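D-mandelate dehydrogenase (Rhodotorula graminis, PDB 2W2L) probably catalyses the NAD-dependent interconversion of D-mandelate and its 2-keto acid. Local coordinates at residues Thr234-Asp239 and Val260-Ala265; Val224-Pro229 and Ile252-Arg257; Gly39-Leu44 and Asn70-Ser75; Arg5-Gly10 and Glu28-Asn33. One frame throughout, in Å; residues are numbered along the deposited sequence.

In the fold
The four contacts fall into two pairs, each built around a different parallel sheet. Contacts 1 and 2 belong to the NAD-binding domain, and their centres lie 11 Å apart. They meet through packing such as V260 CG1 against V226 CG1 at 3.5 Å, and both touch NAD: contact 1 at the adenine, contact 2 from the adenine to the nicotinamide. Contacts 3 and 4 belong to the domain built on strands 5-8, 28-31 and 54-57. Their centres are 15 Å apart, joined where F40 CZ packs on L7 CD2 at 3.8 Å. The nearest atoms of contacts 2 and 3 are about 15 Å apart. Contacts 3 and 4 lie away from the annotated sites.

Contact 1 (Thr234-Asp239 and Val260-Ala265); sequences THHLID and VISQDA. With NAD (nicotinamide-adenine-dinucleotide), chain K.
The H236 ring lies flat over S262. S262 CB sits 3.9 Å from the centroid of the H236 ring and only 4° off its normal, a CH-pi contact. H235 CE1 covers the opposite face, so the imidazole is sandwiched. Its NE2 is hydrogen-bonded to E284 OE2. An alanine in place of H236 would probably uncover S262 CB and leave E284 OE2 without this partner. Beside the ring the two backbones are bridged. I238 N donates to V260 O at 3.1 Å, and S262 N donates to I238 O at 2.8 Å in a nearly straight bond. At this bridge I238 and I261 lie side by side and point the same way, with I238 CB 3.6 Å from I261 CG1. Both pack on V226 and I252 of the NAD-binding domain's parallel sheet and on F243 of helix 240-245. S262 also starts helix 263-271. With OG opposite the backbone N (chi1 170°), it can accept from A265 N at 3.2 Å, an N-cap bond. The chain before the bridge folds into a type II turn, closed by L237 N to T234 O at 3.1 Å. T234 OG1 is held by M231 N and P229 O. T234 CG2 faces the adenine, 3.3 Å from NAD N6A. The contact joins the loop before helix 240-245 to the start of helix 263-271, at the adenine end of the Rossmann-type domain's NAD pocket.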
# COMPACT_ATOMS: atom_id res chain seq x y z
N THR D 234 -20.37 -19.33 -3.76
CA THR D 234 -19.01 -18.79 -3.80
C THR D 234 -18.06 -19.41 -2.79
O THR D 234 -16.89 -19.08 -2.74
CB THR D 234 -18.99 -17.26 -3.70
OG1 THR D 234 -19.48 -16.82 -2.41
CG2 THR D 234 -19.81 -16.57 -4.92
N HIS D 235 -18.56 -20.36 -2.02
CA HIS D 235 -17.75 -21.12 -1.06
C HIS D 235 -16.67 -21.95 -1.77
O HIS D 235 -16.98 -22.74 -2.65
CB HIS D 235 -18.71 -22.03 -0.26
CG HIS D 235 -18.06 -22.74 0.88
ND1 HIS D 235 -17.67 -24.06 0.81
CD2 HIS D 235 -17.78 -22.33 2.14
CE1 HIS D 235 -17.16 -24.43 1.98
NE2 HIS D 235 -17.21 -23.40 2.80
N HIS D 236 -15.40 -21.77 -1.44
CA HIS D 236 -14.30 -22.49 -2.14
C HIS D 236 -14.39 -22.22 -3.67
O HIS D 236 -14.04 -23.04 -4.52
CB HIS D 236 -14.29 -24.00 -1.77
CG HIS D 236 -13.91 -24.29 -0.34
ND1 HIS D 236 -13.66 -25.57 0.13
CD2 HIS D 236 -13.68 -23.46 0.72
CE1 HIS D 236 -13.31 -25.52 1.40
NE2 HIS D 236 -13.32 -24.25 1.79
N LEU D 237 -14.85 -21.04 -4.03
CA LEU D 237 -14.81 -20.66 -5.42
C LEU D 237 -13.34 -20.73 -5.91
O LEU D 237 -13.04 -21.06 -7.08
CB LEU D 237 -15.36 -19.26 -5.52
CG LEU D 237 -15.53 -18.75 -6.93
CD1 LEU D 237 -16.77 -19.39 -7.58
CD2 LEU D 237 -15.64 -17.25 -6.82
N ILE D 238 -12.43 -20.43 -4.98
CA ILE D 238 -11.00 -20.46 -5.23
C ILE D 238 -10.44 -21.70 -4.55
O ILE D 238 -10.37 -21.79 -3.36
CB ILE D 238 -10.34 -19.16 -4.75
CG1 ILE D 238 -11.01 -17.92 -5.39
CG2 ILE D 238 -8.85 -19.18 -5.04
CD1 ILE D 238 -10.80 -17.77 -6.88
N ASP D 239 -10.07 -22.70 -5.33
CA ASP D 239 -9.68 -24.01 -4.79
C ASP D 239 -8.50 -24.54 -5.60
O ASP D 239 -7.83 -23.75 -6.29
CB ASP D 239 -10.86 -24.98 -4.90
CG ASP D 239 -11.56 -24.91 -6.32
OD1 ASP D 239 -10.99 -24.37 -7.31
OD2 ASP D 239 -12.69 -25.43 -6.45
N VAL D 260 -14.42 -18.00 0.83
CA VAL D 260 -14.39 -17.88 -0.64
C VAL D 260 -13.09 -18.49 -1.22
O VAL D 260 -13.06 -18.86 -2.41
CB VAL D 260 -14.58 -16.39 -1.18
CG1 VAL D 260 -14.24 -16.27 -2.65
CG2 VAL D 260 -15.99 -15.85 -0.90
N ILE D 261 -12.03 -18.62 -0.39
CA ILE D 261 -10.79 -19.28 -0.83
C ILE D 261 -10.52 -20.46 0.06
O ILE D 261 -10.45 -20.32 1.28
CB ILE D 261 -9.55 -18.33 -0.79
CG1 ILE D 261 -9.69 -17.20 -1.84
CG2 ILE D 261 -8.27 -19.12 -1.06
CD1 ILE D 261 -8.55 -16.20 -1.96
N SER D 262 -10.29 -21.63 -0.52
CA SER D 262 -9.94 -22.75 0.34
C SER D 262 -8.60 -22.54 1.04
O SER D 262 -7.54 -22.55 0.40
CB SER D 262 -9.94 -24.06 -0.42
OG SER D 262 -9.36 -25.05 0.41
N GLN D 263 -8.64 -22.38 2.35
CA GLN D 263 -7.42 -22.22 3.12
C GLN D 263 -6.43 -23.36 2.87
O GLN D 263 -5.27 -23.11 2.61
CB GLN D 263 -7.76 -22.06 4.60
CG GLN D 263 -6.58 -22.18 5.58
CD GLN D 263 -6.94 -21.71 6.95
OE1 GLN D 263 -7.17 -20.53 7.19
NE2 GLN D 263 -6.99 -22.63 7.88
N ASP D 264 -6.88 -24.61 2.91
CA ASP D 264 -6.01 -25.75 2.63
C ASP D 264 -5.39 -25.73 1.22
O ASP D 264 -4.20 -26.03 1.05
CB ASP D 264 -6.77 -27.04 2.88
CG ASP D 264 -6.90 -27.37 4.37
OD1 ASP D 264 -6.47 -26.56 5.23
OD2 ASP D 264 -7.42 -28.46 4.71
N ALA D 265 -6.19 -25.35 0.21
CA ALA D 265 -5.67 -25.26 -1.14
C ALA D 265 -4.60 -24.18 -1.19
O ALA D 265 -3.46 -24.44 -1.60
CB ALA D 265 -6.80 -24.95 -2.13
PA NAD K . -21.14 -5.31 -5.29
O1A NAD K . -22.28 -5.41 -4.34
O2A NAD K . -21.60 -4.47 -6.47
O5B NAD K . -20.56 -6.79 -5.59
C5B NAD K . -21.21 -7.79 -6.35
C4B NAD K . -20.48 -7.93 -7.69
O4B NAD K . -19.90 -9.22 -7.88
C3B NAD K . -21.42 -7.69 -8.87
O3B NAD K . -20.79 -6.91 -9.87
C2B NAD K . -21.67 -9.06 -9.43
O2B NAD K . -21.80 -8.97 -10.83
C1B NAD K . -20.49 -9.90 -8.96
N9A NAD K . -20.98 -11.20 -8.44
C8A NAD K . -22.20 -11.39 -7.83
N7A NAD K . -22.32 -12.69 -7.48
C5A NAD K . -21.18 -13.34 -7.85
C6A NAD K . -20.82 -14.67 -7.73
N6A NAD K . -21.76 -15.57 -7.41
N1A NAD K . -19.59 -15.07 -8.22
C2A NAD K . -18.74 -14.16 -8.83
N3A NAD K . -19.12 -12.83 -8.95
C4A NAD K . -20.33 -12.42 -8.47
O3 NAD K . -19.81 -4.76 -4.58
PN NAD K . -19.20 -5.26 -3.14
O1N NAD K . -18.41 -4.08 -2.76
O2N NAD K . -20.28 -5.71 -2.21
O5D NAD K . -18.19 -6.51 -3.35
C5D NAD K . -18.49 -7.78 -2.81
C4D NAD K . -17.52 -8.28 -1.73
O4D NAD K . -16.87 -7.26 -0.97
C3D NAD K . -18.32 -9.10 -0.73
O3D NAD K . -17.78 -10.39 -0.50
C2D NAD K . -18.17 -8.35 0.57
O2D NAD K . -18.33 -9.20 1.69
C1D NAD K . -16.79 -7.71 0.39
N1N NAD K . -16.50 -6.73 1.48
C2N NAD K . -15.32 -6.81 2.18
C3N NAD K . -15.04 -5.89 3.22
C7N NAD K . -13.79 -6.00 4.07
O7N NAD K . -13.86 -5.52 5.40
N7N NAD K . -12.66 -6.54 3.57
C4N NAD K . -15.99 -4.92 3.56
C5N NAD K . -17.19 -4.86 2.86
C6N NAD K . -17.44 -5.77 1.82

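Contact 2 (Val224-Pro229 and Ile252-Arg257); sequences VSVSVP and IVNTAR. With NAD (nicotinamide-adenine-dinucleotide), chain K; SO4 (sulfate ion), chain L.
T255 OG1 is bound by two waters, and each ties it to the segment 224-229. The first water is 3.1 Å from T255 OG1 and also binds S225 OG and V226 O. S225 OG has a further partner in Q175 NE2. The second water is 2.9 Å from T255 OG1; it binds S227 OG and donates to NAD O4D. The backbone of T255 reaches the cofactor directly: its O accepts from NAD N7N, the carboxamide nitrogen, at 2.8 Å. Next to it N254 shapes the turn. N254 OD1 accepts from A256 N at 2.8 Å, an Asx turn, while N254 ND2 donates to R257 O at 3.2 Å. An alanine in place of N254 would probably leave A256 N and R257 O without these mates and let the turn beside the nicotinamide shift. The R257 guanidinium carries NAD O2D over one face and a sulfate, probably from the crystallisation liquor, at its edge. R257 NH2 also forms a salt bridge with D92. Towards the adenine, V228 CG1 is 3.3 Å from NAD C2A. Behind the pocket the strands run parallel. V253 N donates to V224 O at 2.8 Å, and V226 N donates to V253 O. They are central strands of the Rossmann-type sheet, between 165-169 and 275-280. Helix 114-130 packs on V253 and T255, and helix 173-186 on S225 and S227.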
# COMPACT_ATOMS: atom_id res chain seq x y z
N VAL D 224 -4.14 -12.08 -8.49
CA VAL D 224 -5.60 -12.21 -8.47
C VAL D 224 -6.20 -11.44 -7.28
O VAL D 224 -5.73 -11.59 -6.11
CB VAL D 224 -6.01 -13.71 -8.39
CG1 VAL D 224 -7.51 -13.86 -8.08
CG2 VAL D 224 -5.68 -14.46 -9.70
N SER D 225 -7.21 -10.62 -7.57
CA SER D 225 -8.02 -9.95 -6.52
C SER D 225 -9.45 -10.54 -6.41
O SER D 225 -10.30 -10.35 -7.31
CB SER D 225 -8.09 -8.44 -6.78
OG SER D 225 -8.95 -7.78 -5.85
N VAL D 226 -9.71 -11.23 -5.31
CA VAL D 226 -11.02 -11.79 -5.08
C VAL D 226 -11.92 -10.77 -4.44
O VAL D 226 -11.65 -10.32 -3.34
CB VAL D 226 -10.91 -13.03 -4.16
CG1 VAL D 226 -12.27 -13.66 -3.96
CG2 VAL D 226 -10.01 -14.04 -4.77
N SER D 227 -13.00 -10.39 -5.10
CA SER D 227 -13.97 -9.46 -4.50
C SER D 227 -15.35 -9.88 -4.91
O SER D 227 -15.91 -9.29 -5.79
CB SER D 227 -13.71 -8.01 -4.95
OG SER D 227 -14.62 -7.07 -4.34
N VAL D 228 -15.90 -10.92 -4.29
CA VAL D 228 -17.24 -11.43 -4.64
C VAL D 228 -18.16 -11.48 -3.42
O VAL D 228 -17.67 -11.64 -2.29
CB VAL D 228 -17.21 -12.87 -5.24
CG1 VAL D 228 -16.69 -12.88 -6.65
CG2 VAL D 228 -16.47 -13.89 -4.30
N PRO D 229 -19.50 -11.38 -3.63
CA PRO D 229 -20.39 -11.62 -2.50
C PRO D 229 -20.18 -13.07 -2.04
O PRO D 229 -19.79 -13.94 -2.84
CB PRO D 229 -21.80 -11.47 -3.10
CG PRO D 229 -21.64 -11.67 -4.54
CD PRO D 229 -20.28 -11.10 -4.87
N ILE D 252 -1.97 -13.68 -4.91
CA ILE D 252 -3.42 -13.55 -4.70
C ILE D 252 -3.72 -12.73 -3.44
O ILE D 252 -2.99 -12.82 -2.41
CB ILE D 252 -4.16 -14.93 -4.67
CG1 ILE D 252 -5.68 -14.75 -4.89
CG2 ILE D 252 -3.85 -15.70 -3.39
CD1 ILE D 252 -6.48 -16.04 -4.86
N VAL D 253 -4.77 -11.90 -3.54
CA VAL D 253 -5.28 -11.17 -2.39
C VAL D 253 -6.78 -11.41 -2.22
O VAL D 253 -7.51 -11.56 -3.22
CB VAL D 253 -4.97 -9.62 -2.46
CG1 VAL D 253 -3.42 -9.37 -2.51
CG2 VAL D 253 -5.80 -8.90 -3.62
N ASN D 254 -7.21 -11.43 -0.97
CA ASN D 254 -8.62 -11.58 -0.61
C ASN D 254 -9.14 -10.52 0.36
O ASN D 254 -8.64 -10.38 1.46
CB ASN D 254 -8.91 -12.94 -0.01
CG ASN D 254 -10.43 -13.25 0.00
OD1 ASN D 254 -11.24 -12.46 -0.52
ND2 ASN D 254 -10.81 -14.39 0.58
N THR D 255 -10.16 -9.78 -0.06
CA THR D 255 -10.81 -8.83 0.84
C THR D 255 -12.30 -9.10 0.88
O THR D 255 -13.05 -8.34 1.49
CB THR D 255 -10.58 -7.34 0.44
OG1 THR D 255 -11.09 -7.12 -0.87
CG2 THR D 255 -9.08 -6.98 0.46
N ALA D 256 -12.72 -10.19 0.25
CA ALA D 256 -14.15 -10.53 0.13
C ALA D 256 -14.65 -11.24 1.43
O ALA D 256 -15.03 -10.55 2.41
CB ALA D 256 -14.42 -11.35 -1.18
N ARG D 257 -14.66 -12.57 1.44
CA ARG D 257 -14.95 -13.33 2.66
C ARG D 257 -14.03 -14.52 2.70
O ARG D 257 -13.75 -15.11 1.67
CB ARG D 257 -16.42 -13.81 2.75
CG ARG D 257 -17.16 -13.38 4.02
CD ARG D 257 -17.32 -11.86 4.03
NE ARG D 257 -18.56 -11.42 4.65
CZ ARG D 257 -18.78 -10.19 5.10
NH1 ARG D 257 -17.83 -9.26 5.01
NH2 ARG D 257 -19.95 -9.87 5.67
PA NAD K . -21.14 -5.31 -5.29
O1A NAD K . -22.28 -5.41 -4.34
O2A NAD K . -21.60 -4.47 -6.47
O5B NAD K . -20.56 -6.79 -5.59
C5B NAD K . -21.21 -7.79 -6.35
C4B NAD K . -20.48 -7.93 -7.69
O4B NAD K . -19.90 -9.22 -7.88
C3B NAD K . -21.42 -7.69 -8.87
O3B NAD K . -20.79 -6.91 -9.87
C2B NAD K . -21.67 -9.06 -9.43
O2B NAD K . -21.80 -8.97 -10.83
C1B NAD K . -20.49 -9.90 -8.96
N9A NAD K . -20.98 -11.20 -8.44
C8A NAD K . -22.20 -11.39 -7.83
N7A NAD K . -22.32 -12.69 -7.48
C5A NAD K . -21.18 -13.34 -7.85
C6A NAD K . -20.82 -14.67 -7.73
N6A NAD K . -21.76 -15.57 -7.41
N1A NAD K . -19.59 -15.07 -8.22
C2A NAD K . -18.74 -14.16 -8.83
N3A NAD K . -19.12 -12.83 -8.95
C4A NAD K . -20.33 -12.42 -8.47
O3 NAD K . -19.81 -4.76 -4.58
PN NAD K . -19.20 -5.26 -3.14
O1N NAD K . -18.41 -4.08 -2.76
O2N NAD K . -20.28 -5.71 -2.21
O5D NAD K . -18.19 -6.51 -3.35
C5D NAD K . -18.49 -7.78 -2.81
C4D NAD K . -17.52 -8.28 -1.73
O4D NAD K . -16.87 -7.26 -0.97
C3D NAD K . -18.32 -9.10 -0.73
O3D NAD K . -17.78 -10.39 -0.50
C2D NAD K . -18.17 -8.35 0.57
O2D NAD K . -18.33 -9.20 1.69
C1D NAD K . -16.79 -7.71 0.39
N1N NAD K . -16.50 -6.73 1.48
C2N NAD K . -15.32 -6.81 2.18
C3N NAD K . -15.04 -5.89 3.22
C7N NAD K . -13.79 -6.00 4.07
O7N NAD K . -13.86 -5.52 5.40
N7N NAD K . -12.66 -6.54 3.57
C4N NAD K . -15.99 -4.92 3.56
C5N NAD K . -17.19 -4.86 2.86
C6N NAD K . -17.44 -5.77 1.82
S SO4 L . -18.92 -6.16 5.82
O1 SO4 L . -18.78 -6.69 4.46
O2 SO4 L . -19.97 -6.89 6.54
O3 SO4 L . -17.64 -6.23 6.52
O4 SO4 L . -19.39 -4.79 5.72
O HOH W 1 -9.38 -8.28 -3.16
O HOH W 2 -13.88 -6.83 -1.63

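Contact 3 (Gly39-Leu44 and Asn70-Ser75); sequences GFKQAL and NADIIS. Unlike the reference sequence in segment 70-75: I73 (reference Leu).
I73 fits against F40 and L44 where two helices meet in the domain built on the parallel sheet of strands 5-8, 28-31 and 54-57. Helix 37-45 follows strand 28-31, and the short helix 71-74 comes after strand 54-57. The contact is small, with 210 Å² of surface buried between the segments, and its two sides differ in character. The inner side is apolar. I73 CD1 comes to the edge of the F40 ring, near its plane, and the two side chains cross at about a right angle. F40 CG stands opposite the backbone N (chi1 177°), which swings the ring across towards I73. L44, one helical turn on, puts CG over one face of that ring, 4.0 Å above its plane. L44 CD1 also reaches the other helix, 4.0 Å from I73 O. L34 and Y49 also touch F40, and L77 touches L44. I73 stands where the reference sequence has leucine. The outer side is polar and partly exposed. There K41 reaches across to D72 and forms a salt bridge through NZ and OD2. The modelled separation is too short to be trusted in detail, so the pairing is surer than its length. K41 and D72 cross at about a right angle, and the lysine chain bends at its second and fourth torsions. At its root K41 CB is 4.5 Å from I73 CB, a loose touch beside the salt bridge. The firmer apolar touch lies inside, where I73 CD1 is 4.0 Å from F40 CD1.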
# COMPACT_ATOMS: atom_id res chain seq x y z
N GLY D 39 -31.20 -15.19 25.77
CA GLY D 39 -31.83 -14.15 26.58
C GLY D 39 -32.65 -13.17 25.76
O GLY D 39 -33.69 -12.70 26.21
N PHE D 40 -32.19 -12.85 24.55
CA PHE D 40 -32.90 -11.92 23.69
C PHE D 40 -34.15 -12.56 23.09
O PHE D 40 -35.17 -11.90 22.91
CB PHE D 40 -31.97 -11.34 22.62
CG PHE D 40 -32.64 -10.42 21.62
CD1 PHE D 40 -32.75 -10.79 20.28
CD2 PHE D 40 -33.12 -9.16 22.01
CE1 PHE D 40 -33.35 -9.94 19.38
CE2 PHE D 40 -33.71 -8.30 21.12
CZ PHE D 40 -33.84 -8.68 19.81
N LYS D 41 -34.10 -13.85 22.82
CA LYS D 41 -35.32 -14.47 22.35
C LYS D 41 -36.35 -14.64 23.49
O LYS D 41 -37.57 -14.55 23.31
CB LYS D 41 -35.04 -15.71 21.48
CG LYS D 41 -35.13 -17.06 22.12
CD LYS D 41 -36.09 -17.89 21.30
CE LYS D 41 -35.80 -19.39 21.32
NZ LYS D 41 -34.78 -19.69 20.31
N GLN D 42 -35.86 -14.80 24.70
CA GLN D 42 -36.74 -14.79 25.82
C GLN D 42 -37.47 -13.44 25.94
O GLN D 42 -38.71 -13.40 25.97
CB GLN D 42 -35.96 -15.10 27.08
CG GLN D 42 -36.86 -15.62 28.16
CD GLN D 42 -37.80 -16.66 27.61
OE1 GLN D 42 -37.47 -17.41 26.65
NE2 GLN D 42 -39.01 -16.69 28.17
N ALA D 43 -36.69 -12.36 26.03
CA ALA D 43 -37.13 -10.96 25.94
C ALA D 43 -38.20 -10.70 24.88
O ALA D 43 -39.22 -10.09 25.18
CB ALA D 43 -35.92 -10.06 25.68
N LEU D 44 -37.96 -11.13 23.64
CA LEU D 44 -38.96 -11.00 22.58
C LEU D 44 -40.26 -11.79 22.89
O LEU D 44 -41.35 -11.25 22.70
CB LEU D 44 -38.37 -11.40 21.22
CG LEU D 44 -37.41 -10.44 20.47
CD1 LEU D 44 -36.84 -11.15 19.27
CD2 LEU D 44 -38.01 -9.08 20.03
N ASN D 70 -31.84 -16.11 12.98
CA ASN D 70 -32.37 -17.27 12.25
C ASN D 70 -33.91 -17.26 12.33
O ASN D 70 -34.49 -16.47 13.08
CB ASN D 70 -31.79 -18.58 12.82
CG ASN D 70 -32.05 -18.71 14.32
OD1 ASN D 70 -31.41 -19.50 15.01
ND2 ASN D 70 -32.98 -17.93 14.83
N ALA D 71 -34.57 -18.13 11.56
CA ALA D 71 -36.05 -18.22 11.61
C ALA D 71 -36.64 -18.25 13.01
O ALA D 71 -37.65 -17.57 13.28
CB ALA D 71 -36.56 -19.43 10.81
N ASP D 72 -36.02 -19.03 13.90
CA ASP D 72 -36.55 -19.27 15.20
C ASP D 72 -36.70 -17.99 16.05
O ASP D 72 -37.79 -17.76 16.61
CB ASP D 72 -35.73 -20.34 15.89
CG ASP D 72 -36.03 -20.44 17.37
OD1 ASP D 72 -37.22 -20.49 17.81
OD2 ASP D 72 -35.03 -20.48 18.12
N ILE D 73 -35.63 -17.18 16.14
CA ILE D 73 -35.70 -15.84 16.77
C ILE D 73 -36.60 -14.88 16.01
O ILE D 73 -37.32 -14.11 16.60
CB ILE D 73 -34.30 -15.26 17.07
CG1 ILE D 73 -34.20 -13.76 16.87
CG2 ILE D 73 -33.26 -15.93 16.23
CD1 ILE D 73 -32.79 -13.22 17.05
N ILE D 74 -36.61 -14.96 14.69
CA ILE D 74 -37.46 -14.05 13.94
C ILE D 74 -38.94 -14.36 14.19
O ILE D 74 -39.82 -13.52 13.96
CB ILE D 74 -37.10 -14.10 12.45
CG1 ILE D 74 -35.82 -13.29 12.21
CG2 ILE D 74 -38.25 -13.61 11.57
CD1 ILE D 74 -34.96 -13.85 11.08
N SER D 75 -39.21 -15.57 14.67
CA SER D 75 -40.60 -15.99 14.85
C SER D 75 -41.21 -15.26 16.06
O SER D 75 -42.38 -15.43 16.38
CB SER D 75 -40.69 -17.51 14.99
OG SER D 75 -40.19 -17.92 16.26

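Contact 4 (Arg5-Gly10 and Glu28-Asn33); sequences RVLLLG and EVIPAN
R5 and E28 pair across two parallel strands, 5-8 and 28-31, which helix 17-26 connects as a beta-alpha-beta unit. The R5 side chain lies alongside E28 and crosses I30 obliquely. R5 CB lies 3.9 Å from I30 CD1. R5 CG, turned to the side of the backbone N (chi1 -52°), lies 3.4 Å from E28 OE1. The chain bends about CG-CD. R5 CD lies 3.3 Å from E28 OE1, and R5 NE donates to the same oxygen at 2.5 Å. R5 NH2 donates to E28 OE2 at 3.0 Å, so two nitrogens grip the carboxylate side-on in a salt bridge. Both oxygens lie close to the guanidinium plane but are met from above the carboxylate plane, for the two planes are 63° apart. I30 CD1 covers one face of the guanidinium, 3.6 Å from R5 CZ. NH1 donates to the backbone oxygens of Y49 and D51, fixing the group's rotation. A ladder of backbone bonds joins the strands: V6 N to E28 O, I30 N to V6 O, L8 N to I30 O and A32 N to L8 O. V6, L8, V29 and P31 face the other way, and W20 of helix 17-26 packs on L8 and V29. Strand 28-31 is an edge strand of this sheet within the chain. L7 shares the face of R5, and just past strand 28-31 A32 CB meets L7 CD1 at 3.8 Å.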
# COMPACT_ATOMS: atom_id res chain seq x y z
N ARG D 5 -41.39 3.51 17.37
CA ARG D 5 -40.50 2.97 18.40
C ARG D 5 -39.40 2.14 17.74
O ARG D 5 -39.68 1.16 17.03
CB ARG D 5 -41.32 2.18 19.43
CG ARG D 5 -42.52 2.98 20.01
CD ARG D 5 -43.22 2.25 21.14
NE ARG D 5 -42.40 2.22 22.37
CZ ARG D 5 -41.95 1.12 23.00
NH1 ARG D 5 -42.22 -0.10 22.55
NH2 ARG D 5 -41.27 1.25 24.10
N VAL D 6 -38.16 2.56 17.92
CA VAL D 6 -37.02 1.84 17.34
C VAL D 6 -36.20 1.05 18.37
O VAL D 6 -35.79 1.60 19.37
CB VAL D 6 -36.08 2.83 16.66
CG1 VAL D 6 -34.91 2.11 16.09
CG2 VAL D 6 -36.87 3.63 15.61
N LEU D 7 -35.98 -0.23 18.09
CA LEU D 7 -35.13 -1.06 18.94
C LEU D 7 -33.67 -0.91 18.46
O LEU D 7 -33.34 -1.14 17.26
CB LEU D 7 -35.58 -2.54 18.90
CG LEU D 7 -34.77 -3.52 19.78
CD1 LEU D 7 -34.91 -3.23 21.32
CD2 LEU D 7 -34.93 -5.03 19.52
N LEU D 8 -32.78 -0.54 19.38
CA LEU D 8 -31.36 -0.47 19.00
C LEU D 8 -30.50 -1.62 19.54
O LEU D 8 -30.46 -1.88 20.74
CB LEU D 8 -30.75 0.91 19.21
CG LEU D 8 -29.90 1.18 20.42
CD1 LEU D 8 -29.12 2.49 20.32
CD2 LEU D 8 -30.92 1.24 21.51
N LEU D 9 -29.85 -2.31 18.61
CA LEU D 9 -29.03 -3.46 18.97
C LEU D 9 -27.62 -3.00 19.21
O LEU D 9 -26.94 -2.60 18.26
CB LEU D 9 -29.02 -4.50 17.84
CG LEU D 9 -30.30 -4.98 17.18
CD1 LEU D 9 -29.90 -6.01 16.23
CD2 LEU D 9 -31.27 -5.56 18.15
N GLY D 10 -27.20 -3.03 20.47
CA GLY D 10 -25.89 -2.50 20.88
C GLY D 10 -25.82 -0.99 20.99
O GLY D 10 -26.75 -0.33 21.47
N GLU D 28 -38.67 6.96 19.45
CA GLU D 28 -38.40 6.51 20.80
C GLU D 28 -37.42 5.37 20.63
O GLU D 28 -37.79 4.36 20.11
CB GLU D 28 -39.69 6.01 21.48
CG GLU D 28 -39.45 5.40 22.86
CD GLU D 28 -40.66 4.67 23.49
OE1 GLU D 28 -41.74 4.61 22.86
OE2 GLU D 28 -40.52 4.14 24.64
N VAL D 29 -36.17 5.54 21.05
CA VAL D 29 -35.17 4.55 20.77
C VAL D 29 -35.08 3.67 21.99
O VAL D 29 -34.81 4.20 23.07
CB VAL D 29 -33.75 5.19 20.52
CG1 VAL D 29 -32.54 4.15 20.71
CG2 VAL D 29 -33.69 5.88 19.16
N ILE D 30 -35.26 2.37 21.84
CA ILE D 30 -35.26 1.50 22.99
C ILE D 30 -33.97 0.70 23.03
O ILE D 30 -33.73 -0.11 22.14
CB ILE D 30 -36.43 0.48 22.94
CG1 ILE D 30 -37.77 1.19 22.72
CG2 ILE D 30 -36.45 -0.39 24.17
CD1 ILE D 30 -38.68 0.44 21.71
N PRO D 31 -33.16 0.87 24.09
CA PRO D 31 -31.93 0.05 24.03
C PRO D 31 -32.20 -1.46 24.19
O PRO D 31 -32.99 -1.87 25.02
CB PRO D 31 -31.03 0.64 25.13
CG PRO D 31 -31.83 1.73 25.83
CD PRO D 31 -33.27 1.65 25.34
N ALA D 32 -31.58 -2.30 23.37
CA ALA D 32 -31.86 -3.74 23.48
C ALA D 32 -31.37 -4.43 24.75
O ALA D 32 -32.00 -5.40 25.17
CB ALA D 32 -31.46 -4.52 22.20
N ASN D 33 -30.30 -3.90 25.36
CA ASN D 33 -29.59 -4.46 26.53
C ASN D 33 -29.23 -5.92 26.33
O ASN D 33 -29.59 -6.77 27.16
CB ASN D 33 -30.37 -4.29 27.87
CG ASN D 33 -30.83 -2.83 28.12
OD1 ASN D 33 -30.18 -1.86 27.72
ND2 ASN D 33 -31.97 -2.69 28.79